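Local coordinates for protein viral CASP8 and FADD-like apoptosis regulator (Molluscum contagiosum virus subtype 1, PDB 2BBR) that inhibits death-receptor-induced apoptosis by interfering with caspase-8 recruitment and activation at the death-inducing signaling complex, and suppresses host NF-kappa-B activation through NEMO, at residues P8-L13 with A45-S50; E18-H23 with M70-S75; L29-D34 with V61-V66. All coordinates share one frame; numbering follows the deposited sequence.

Contact 1: residues P8-L13 with A45-S50; sequences PSLPFL and ALCSLS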
loop_
_atom_site.group_PDB
_atom_site.type_symbol
_atom_site.label_atom_id
_atom_site.label_comp_id
_atom_site.label_asym_id
_atom_site.label_seq_id
_atom_site.Cartn_x
_atom_site.Cartn_y
_atom_site.Cartn_z
ATOM N N PRO A 8 -7.087 -14.270 -13.156
ATOM C CA PRO A 8 -6.251 -14.133 -14.354
ATOM C C PRO A 8 -5.059 -15.085 -14.254
ATOM O O PRO A 8 -4.524 -15.294 -13.168
ATOM C CB PRO A 8 -5.822 -12.667 -14.309
ATOM C CG PRO A 8 -6.964 -12.000 -13.592
ATOM C CD PRO A 8 -7.231 -12.974 -12.472
ATOM N N SER A 9 -4.644 -15.659 -15.379
ATOM C CA SER A 9 -3.518 -16.589 -15.369
ATOM C C SER A 9 -2.227 -15.876 -14.991
ATOM O O SER A 9 -2.049 -14.695 -15.299
ATOM C CB SER A 9 -3.344 -17.239 -16.742
ATOM O OG SER A 9 -2.744 -16.337 -17.656
ATOM N N LEU A 10 -1.326 -16.595 -14.328
ATOM C CA LEU A 10 -0.049 -16.021 -13.920
ATOM C C LEU A 10 0.769 -15.505 -15.101
ATOM O O LEU A 10 1.315 -14.405 -15.043
ATOM C CB LEU A 10 0.779 -17.040 -13.127
ATOM C CG LEU A 10 0.423 -17.219 -11.648
ATOM C CD1 LEU A 10 -0.999 -17.736 -11.510
ATOM C CD2 LEU A 10 1.407 -18.182 -11.004
ATOM N N PRO A 11 0.875 -16.294 -16.187
ATOM C CA PRO A 11 1.650 -15.833 -17.343
ATOM C C PRO A 11 1.210 -14.437 -17.777
ATOM O O PRO A 11 2.034 -13.570 -18.070
ATOM C CB PRO A 11 1.347 -16.892 -18.398
ATOM C CG PRO A 11 1.201 -18.133 -17.573
ATOM C CD PRO A 11 0.350 -17.652 -16.418
ATOM N N PHE A 12 -0.101 -14.234 -17.810
ATOM C CA PHE A 12 -0.688 -12.954 -18.184
ATOM C C PHE A 12 -0.184 -11.879 -17.219
ATOM O O PHE A 12 0.060 -10.735 -17.608
ATOM C CB PHE A 12 -2.213 -13.066 -18.113
ATOM C CG PHE A 12 -2.935 -11.760 -18.268
ATOM C CD1 PHE A 12 -2.986 -11.111 -19.497
ATOM C CD2 PHE A 12 -3.588 -11.188 -17.179
ATOM C CE1 PHE A 12 -3.680 -9.912 -19.640
ATOM C CE2 PHE A 12 -4.284 -9.989 -17.312
ATOM C CZ PHE A 12 -4.329 -9.351 -18.545
ATOM N N LEU A 13 -0.011 -12.272 -15.961
ATOM C CA LEU A 13 0.450 -11.372 -14.909
ATOM C C LEU A 13 1.942 -11.051 -14.995
ATOM O O LEU A 13 2.330 -9.883 -14.917
ATOM C CB LEU A 13 0.130 -11.979 -13.545
ATOM C CG LEU A 13 -1.315 -12.466 -13.411
ATOM C CD1 LEU A 13 -1.512 -13.105 -12.058
ATOM C CD2 LEU A 13 -2.277 -11.305 -13.604
ATOM N N ALA A 45 5.460 -12.552 -4.735
ATOM C CA ALA A 45 4.227 -12.072 -4.130
ATOM C C ALA A 45 3.003 -12.550 -4.906
ATOM O O ALA A 45 2.045 -13.042 -4.317
ATOM C CB ALA A 45 4.243 -10.551 -4.052
ATOM N N LEU A 46 3.040 -12.411 -6.229
ATOM C CA LEU A 46 1.921 -12.841 -7.061
ATOM C C LEU A 46 1.695 -14.343 -6.952
ATOM O O LEU A 46 0.555 -14.802 -6.880
ATOM C CB LEU A 46 2.162 -12.460 -8.525
ATOM C CG LEU A 46 2.218 -10.962 -8.835
ATOM C CD1 LEU A 46 2.375 -10.764 -10.333
ATOM C CD2 LEU A 46 0.948 -10.283 -8.345
ATOM N N CYS A 47 2.779 -15.109 -6.946
ATOM C CA CYS A 47 2.669 -16.557 -6.833
ATOM C C CYS A 47 2.020 -16.907 -5.501
ATOM O O CYS A 47 1.168 -17.790 -5.426
ATOM C CB CYS A 47 4.050 -17.209 -6.933
ATOM S SG CYS A 47 4.855 -17.009 -8.548
ATOM N N SER A 48 2.424 -16.206 -4.447
ATOM C CA SER A 48 1.865 -16.446 -3.128
ATOM C C SER A 48 0.369 -16.136 -3.122
ATOM O O SER A 48 -0.426 -16.886 -2.558
ATOM C CB SER A 48 2.574 -15.585 -2.085
ATOM O OG SER A 48 2.064 -15.857 -0.794
ATOM N N LEU A 49 -0.015 -15.027 -3.749
ATOM C CA LEU A 49 -1.424 -14.661 -3.807
ATOM C C LEU A 49 -2.201 -15.688 -4.622
ATOM O O LEU A 49 -3.331 -16.024 -4.287
ATOM C CB LEU A 49 -1.599 -13.268 -4.418
ATOM C CG LEU A 49 -1.056 -12.090 -3.604
ATOM C CD1 LEU A 49 -1.369 -10.794 -4.336
ATOM C CD2 LEU A 49 -1.680 -12.074 -2.215
ATOM N N SER A 50 -1.587 -16.191 -5.688
ATOM C CA SER A 50 -2.232 -17.192 -6.533
ATOM C C SER A 50 -2.517 -18.458 -5.724
ATOM O O SER A 50 -3.589 -19.049 -5.828
ATOM C CB SER A 50 -1.335 -17.533 -7.725
ATOM O OG SER A 50 -1.079 -16.384 -8.512
#
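Leu10 and Ser50 make the tightest touch between residues 8-13 and 45-50: Leu10 CD1 comes to 3.3 Å from Ser50 OG and to 3.8 Å from Ser50 CB. A methyl set against a hydroxyl oxygen is a van der Waals contact, and no hydrogen bond crosses between the segments. Both methyls of Leu10 lie over that oxygen, CD1 the closer and CD2 at 4.0 Å from Ser50 OG; CD2 also approaches Cys47 loosely, stopping 4.4 Å from Cys47 SG. Alongside, the buried Leu13 meets Leu46 by its stem, with Leu13 CB 4.1 Å from Leu46 CD1.

A bond within helix 42-51 fixes the serine. Its OG lies beside its own backbone N (chi1 -60°), a rotation that turns the hydroxyl back along the helix to donate to Leu46 O, with Ser50 OG 2.8 Å from that oxygen. Ser50 N binds the same carbonyl from the opposite face, while the hydroxyl stands 40° out of the carbonyl plane. The OG proton is thus spent inside the helix, and the oxygen can lie against a leucine methyl. On the other segment, Ser9 N-caps helix 10-17 through a weak bond from Phe12 N to Ser9 OG, placing Leu10 in the first turn.

Leu55 packs on Leu13, Leu46 and Ser50, and Leu60 of helix 57-66 packs on Leu13. The contact thereby joins helix 10-17 to helix 42-51 within the helical bundle of the first of two death effector domains.

Contact 2: residues E18-H23 with M70-S75; sequences EELDSH and MDLLKS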
loop_
_atom_site.group_PDB
_atom_site.type_symbol
_atom_site.label_atom_id
_atom_site.label_comp_id
_atom_site.label_asym_id
_atom_site.label_seq_id
_atom_site.Cartn_x
_atom_site.Cartn_y
_atom_site.Cartn_z
ATOM N N GLU A 18 6.270 -6.618 -16.459
ATOM C CA GLU A 18 7.359 -6.048 -17.241
ATOM C C GLU A 18 7.098 -4.570 -17.503
ATOM O O GLU A 18 7.978 -3.848 -17.975
ATOM C CB GLU A 18 7.498 -6.791 -18.571
ATOM C CG GLU A 18 7.904 -8.248 -18.426
ATOM C CD GLU A 18 7.909 -8.986 -19.750
ATOM O OE1 GLU A 18 8.607 -8.534 -20.683
ATOM O OE2 GLU A 18 7.217 -10.021 -19.856
ATOM N N GLU A 19 5.886 -4.124 -17.190
ATOM C CA GLU A 19 5.515 -2.735 -17.411
ATOM C C GLU A 19 5.748 -1.839 -16.202
ATOM O O GLU A 19 5.613 -0.625 -16.302
ATOM C CB GLU A 19 4.046 -2.646 -17.831
ATOM C CG GLU A 19 3.734 -3.376 -19.129
ATOM C CD GLU A 19 4.580 -2.882 -20.286
ATOM O OE1 GLU A 19 4.505 -1.677 -20.607
ATOM O OE2 GLU A 19 5.322 -3.697 -20.874
ATOM N N LEU A 20 6.101 -2.433 -15.068
ATOM C CA LEU A 20 6.328 -1.664 -13.850
ATOM C C LEU A 20 7.812 -1.445 -13.598
ATOM O O LEU A 20 8.636 -2.294 -13.933
ATOM C CB LEU A 20 5.713 -2.393 -12.654
ATOM C CG LEU A 20 4.247 -2.811 -12.786
ATOM C CD1 LEU A 20 3.834 -3.577 -11.546
ATOM C CD2 LEU A 20 3.364 -1.590 -12.980
ATOM N N ASP A 21 8.152 -0.304 -13.005
ATOM C CA ASP A 21 9.544 -0.009 -12.696
ATOM C C ASP A 21 9.821 -0.419 -11.254
ATOM O O ASP A 21 8.932 -0.931 -10.571
ATOM C CB ASP A 21 9.857 1.478 -12.932
ATOM C CG ASP A 21 9.105 2.406 -11.993
ATOM O OD1 ASP A 21 8.990 3.605 -12.329
ATOM O OD2 ASP A 21 8.645 1.957 -10.923
ATOM N N SER A 22 11.047 -0.201 -10.791
ATOM C CA SER A 22 11.426 -0.589 -9.437
ATOM C C SER A 22 10.610 0.064 -8.330
ATOM O O SER A 22 10.347 -0.561 -7.304
ATOM C CB SER A 22 12.916 -0.319 -9.210
ATOM O OG SER A 22 13.712 -1.135 -10.051
ATOM N N HIS A 23 10.218 1.319 -8.518
ATOM C CA HIS A 23 9.429 1.992 -7.495
ATOM C C HIS A 23 8.062 1.320 -7.395
ATOM O O HIS A 23 7.590 0.996 -6.305
ATOM C CB HIS A 23 9.250 3.472 -7.827
ATOM C CG HIS A 23 8.536 4.240 -6.760
ATOM N ND1 HIS A 23 9.105 4.516 -5.534
ATOM C CD2 HIS A 23 7.286 4.758 -6.718
ATOM C CE1 HIS A 23 8.237 5.172 -4.786
ATOM N NE2 HIS A 23 7.125 5.332 -5.480
ATOM N N MET A 70 -3.511 3.891 -15.274
ATOM C CA MET A 70 -4.755 3.816 -16.023
ATOM C C MET A 70 -4.505 3.272 -17.424
ATOM O O MET A 70 -5.418 2.762 -18.071
ATOM C CB MET A 70 -5.419 5.192 -16.089
ATOM C CG MET A 70 -6.235 5.563 -14.851
ATOM S SD MET A 70 -5.342 5.455 -13.282
ATOM C CE MET A 70 -6.638 5.874 -12.107
ATOM N N ASP A 71 -3.264 3.385 -17.894
ATOM C CA ASP A 71 -2.904 2.856 -19.206
ATOM C C ASP A 71 -3.034 1.332 -19.186
ATOM O O ASP A 71 -3.591 0.731 -20.103
ATOM C CB ASP A 71 -1.473 3.282 -19.597
ATOM C CG ASP A 71 -0.418 2.848 -18.587
ATOM O OD1 ASP A 71 -0.675 2.900 -17.365
ATOM O OD2 ASP A 71 0.692 2.476 -19.022
ATOM N N LEU A 72 -2.545 0.714 -18.115
ATOM C CA LEU A 72 -2.609 -0.737 -17.983
ATOM C C LEU A 72 -4.031 -1.226 -17.690
ATOM O O LEU A 72 -4.417 -2.319 -18.105
ATOM C CB LEU A 72 -1.636 -1.211 -16.900
ATOM C CG LEU A 72 -0.167 -0.874 -17.202
ATOM C CD1 LEU A 72 0.720 -1.378 -16.074
ATOM C CD2 LEU A 72 0.254 -1.497 -18.530
ATOM N N LEU A 73 -4.811 -0.421 -16.973
ATOM C CA LEU A 73 -6.193 -0.797 -16.696
ATOM C C LEU A 73 -6.934 -0.897 -18.025
ATOM O O LEU A 73 -7.736 -1.807 -18.238
ATOM C CB LEU A 73 -6.866 0.239 -15.790
ATOM C CG LEU A 73 -6.495 0.120 -14.307
ATOM C CD1 LEU A 73 -6.928 1.365 -13.556
ATOM C CD2 LEU A 73 -7.140 -1.123 -13.711
ATOM N N LYS A 74 -6.662 0.042 -18.928
ATOM C CA LYS A 74 -7.301 0.023 -20.240
ATOM C C LYS A 74 -6.806 -1.118 -21.129
ATOM O O LYS A 74 -7.601 -1.909 -21.636
ATOM C CB LYS A 74 -7.082 1.350 -20.979
ATOM C CG LYS A 74 -7.931 2.512 -20.482
ATOM C CD LYS A 74 -7.694 3.768 -21.317
ATOM C CE LYS A 74 -6.288 4.312 -21.117
ATOM N NZ LYS A 74 -5.982 5.436 -22.042
ATOM N N SER A 75 -5.491 -1.215 -21.308
ATOM C CA SER A 75 -4.940 -2.239 -22.191
ATOM C C SER A 75 -5.093 -3.682 -21.731
ATOM O O SER A 75 -5.263 -4.579 -22.557
ATOM C CB SER A 75 -3.461 -1.960 -22.473
ATOM O OG SER A 75 -2.665 -2.159 -21.318
#
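Within the first death effector domain, a member of the death-fold helical bundles, this contact packs the connection between helices 10-17 and 22-31 against the start of helix 70-77. It is small, burying 106 Å² over both sides, and rests on Leu72, whose two methyls touch Glu19 and Leu20, consecutive residues of the connection. CD1 of Leu72 lies 4.0 Å from Glu19 CB and 4.1 Å from Leu20 CD2, so this branch bridges the neighbours. The other branch lies against both CB and CG of Glu19, with Leu72 CD2 4.0 Å from each.

Glu19 therefore contributes its aliphatic stem. A turn about the CB-CG bond (chi2 -57°) bends the chain, and Glu19 OE1 remains 5.9 Å from Asp71 OD2. Two like charges at that distance would probably repel mildly, but Asp71 OD2 has a salt bridge to Arg69 NH2. The same arginine donates through NH1 to Glu19 O, tying the connection to the residue just ahead of helix 70-77 where the two segments themselves share no hydrogen bond.

Leu72 also rests on Leu64 of helix 57-66, while Leu20 touches Leu28 of helix 22-31 and Leu67. Leu20 sends CG beside its backbone N (chi1 -52°), and from there the CD2 branch, rather than the stem, makes the approach to Leu72 CD1.

Contact 3: residues L29-D34 with V61-V66; sequences LFLCHD and VEMLYV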
loop_
_atom_site.group_PDB
_atom_site.type_symbol
_atom_site.label_atom_id
_atom_site.label_comp_id
_atom_site.label_asym_id
_atom_site.label_seq_id
_atom_site.Cartn_x
_atom_site.Cartn_y
_atom_site.Cartn_z
ATOM N N LEU A 29 4.838 -4.738 -3.586
ATOM C CA LEU A 29 5.320 -5.632 -2.542
ATOM C C LEU A 29 4.768 -5.183 -1.190
ATOM O O LEU A 29 4.396 -6.007 -0.360
ATOM C CB LEU A 29 6.851 -5.659 -2.512
ATOM C CG LEU A 29 7.519 -6.522 -3.586
ATOM C CD1 LEU A 29 9.026 -6.378 -3.494
ATOM C CD2 LEU A 29 7.113 -7.978 -3.399
ATOM N N PHE A 30 4.707 -3.872 -0.976
ATOM C CA PHE A 30 4.171 -3.334 0.271
ATOM C C PHE A 30 2.685 -3.683 0.389
ATOM O O PHE A 30 2.216 -4.105 1.448
ATOM C CB PHE A 30 4.361 -1.818 0.306
ATOM C CG PHE A 30 3.688 -1.148 1.469
ATOM C CD1 PHE A 30 4.303 -1.078 2.717
ATOM C CD2 PHE A 30 2.429 -0.584 1.317
ATOM C CE1 PHE A 30 3.665 -0.451 3.797
ATOM C CE2 PHE A 30 1.790 0.038 2.383
ATOM C CZ PHE A 30 2.407 0.108 3.625
ATOM N N LEU A 31 1.944 -3.516 -0.702
ATOM C CA LEU A 31 0.517 -3.832 -0.692
ATOM C C LEU A 31 0.273 -5.298 -0.344
ATOM O O LEU A 31 -0.756 -5.643 0.246
ATOM C CB LEU A 31 -0.111 -3.530 -2.058
ATOM C CG LEU A 31 -0.312 -2.062 -2.440
ATOM C CD1 LEU A 31 -0.877 -1.984 -3.850
ATOM C CD2 LEU A 31 -1.252 -1.383 -1.447
ATOM N N CYS A 32 1.225 -6.152 -0.712
ATOM C CA CYS A 32 1.128 -7.588 -0.460
ATOM C C CYS A 32 1.838 -8.019 0.816
ATOM O O CYS A 32 1.982 -9.213 1.065
ATOM C CB CYS A 32 1.740 -8.369 -1.627
ATOM S SG CYS A 32 0.960 -8.107 -3.224
ATOM N N HIS A 33 2.261 -7.057 1.630
ATOM C CA HIS A 33 3.003 -7.365 2.848
ATOM C C HIS A 33 2.362 -8.368 3.806
ATOM O O HIS A 33 3.047 -9.253 4.319
ATOM C CB HIS A 33 3.314 -6.073 3.605
ATOM C CG HIS A 33 4.285 -6.251 4.732
ATOM N ND1 HIS A 33 5.626 -6.491 4.531
ATOM C CD2 HIS A 33 4.100 -6.240 6.073
ATOM C CE1 HIS A 33 6.227 -6.622 5.702
ATOM N NE2 HIS A 33 5.322 -6.474 6.653
ATOM N N ASP A 34 1.064 -8.234 4.056
ATOM C CA ASP A 34 0.374 -9.138 4.974
ATOM C C ASP A 34 0.083 -10.507 4.373
ATOM O O ASP A 34 0.233 -11.531 5.041
ATOM C CB ASP A 34 -0.946 -8.523 5.434
ATOM C CG ASP A 34 -0.769 -7.150 6.036
ATOM O OD1 ASP A 34 0.043 -7.014 6.975
ATOM O OD2 ASP A 34 -1.443 -6.210 5.570
ATOM N N VAL A 61 -6.868 -5.103 -10.485
ATOM C CA VAL A 61 -7.413 -3.813 -10.876
ATOM C C VAL A 61 -7.130 -2.779 -9.785
ATOM O O VAL A 61 -6.729 -1.651 -10.080
ATOM C CB VAL A 61 -8.928 -3.934 -11.155
ATOM C CG1 VAL A 61 -9.575 -2.562 -11.218
ATOM C CG2 VAL A 61 -9.141 -4.664 -12.475
ATOM N N GLU A 62 -7.311 -3.164 -8.525
ATOM C CA GLU A 62 -7.042 -2.239 -7.425
ATOM C C GLU A 62 -5.565 -1.871 -7.386
ATOM O O GLU A 62 -5.211 -0.711 -7.175
ATOM C CB GLU A 62 -7.443 -2.846 -6.082
ATOM C CG GLU A 62 -8.932 -2.923 -5.862
ATOM C CD GLU A 62 -9.277 -3.055 -4.395
ATOM O OE1 GLU A 62 -9.472 -4.194 -3.923
ATOM O OE2 GLU A 62 -9.337 -2.011 -3.716
ATOM N N MET A 63 -4.697 -2.862 -7.571
ATOM C CA MET A 63 -3.267 -2.591 -7.571
ATOM C C MET A 63 -2.914 -1.562 -8.632
ATOM O O MET A 63 -2.207 -0.594 -8.356
ATOM C CB MET A 63 -2.474 -3.867 -7.834
ATOM C CG MET A 63 -2.519 -4.867 -6.705
ATOM S SD MET A 63 -1.600 -6.345 -7.125
ATOM C CE MET A 63 -1.972 -7.380 -5.713
ATOM N N LEU A 64 -3.403 -1.772 -9.850
ATOM C CA LEU A 64 -3.103 -0.837 -10.932
ATOM C C LEU A 64 -3.683 0.548 -10.658
ATOM O O LEU A 64 -3.062 1.562 -10.974
ATOM C CB LEU A 64 -3.619 -1.383 -12.268
ATOM C CG LEU A 64 -2.931 -2.665 -12.754
ATOM C CD1 LEU A 64 -3.596 -3.150 -14.034
ATOM C CD2 LEU A 64 -1.447 -2.403 -12.977
ATOM N N TYR A 65 -4.874 0.595 -10.072
ATOM C CA TYR A 65 -5.491 1.876 -9.757
ATOM C C TYR A 65 -4.641 2.640 -8.741
ATOM O O TYR A 65 -4.363 3.827 -8.913
ATOM C CB TYR A 65 -6.889 1.667 -9.185
ATOM C CG TYR A 65 -7.605 2.966 -8.896
ATOM C CD1 TYR A 65 -8.345 3.610 -9.885
ATOM C CD2 TYR A 65 -7.506 3.576 -7.643
ATOM C CE1 TYR A 65 -8.967 4.831 -9.637
ATOM C CE2 TYR A 65 -8.125 4.798 -7.388
ATOM C CZ TYR A 65 -8.853 5.417 -8.392
ATOM O OH TYR A 65 -9.460 6.630 -8.149
ATOM N N VAL A 66 -4.229 1.952 -7.682
ATOM C CA VAL A 66 -3.414 2.579 -6.651
ATOM C C VAL A 66 -2.101 3.101 -7.239
ATOM O O VAL A 66 -1.593 4.134 -6.806
ATOM C CB VAL A 66 -3.126 1.585 -5.497
ATOM C CG1 VAL A 66 -2.129 2.186 -4.515
ATOM C CG2 VAL A 66 -4.426 1.246 -4.776
#
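Leu31, in the last turn of helix 22-31, faces two residues about one helical turn apart on helix 57-66, a pairing of two helices of the first death effector domain. Its CD1 methyl is 4.4 Å from Met63 CG and equally 4.4 Å from Val66 CG1, so one branch sits between the methionine stem and the valine methyl. The backbones come nearest at this level, with Leu31 CA 7.9 Å from Met63 CA. Next along the chain, Cys32 is the first residue to leave helical geometry. Its SG, placed beside the backbone N (chi1 -61°), lies 3.9 Å from Met63 CE. The methionine reaches this far because its chain runs extended beyond CG (chi2 178°, chi3 -174°), which lays its stem by Leu31 and its terminal methyl by the cysteine.

Salt bridges of Asp34 with Arg97 and Glu62 with Lys98, and the touch of Val66 on Val101, lead to helix 95-104 in the second death effector domain. All four touching residues are buried, and no hydrogen bond or charge pair joins the segments. Cohesion here accordingly rests on dispersion and burial between aliphatic and sulfur-bearing side chains, an interaction that depends on fit more than direction.

How the contacts relate
Contact 3 is the core one: its four touching residues are all buried and its centre lies about 6 Å from that of the chain, against about 18 Å for contact 1 and about 16 Å for contact 2, both partly buried. The first segment of contact 2 runs into helix 22-31, touching just before it; contact 3 uses its last turn. Contact 1 meets contact 3 where Leu49 CD1 is 3.7 Å from Cys32 SG; contact 2 meets it where Leu72 CD1 is 3.9 Å from Leu64 CD2. Contact 3 is wholly apolar and sulfur packing; contacts 1 and 2 add a serine hydroxyl or a glutamate stem, though contact 1 keeps a buried leucine pair.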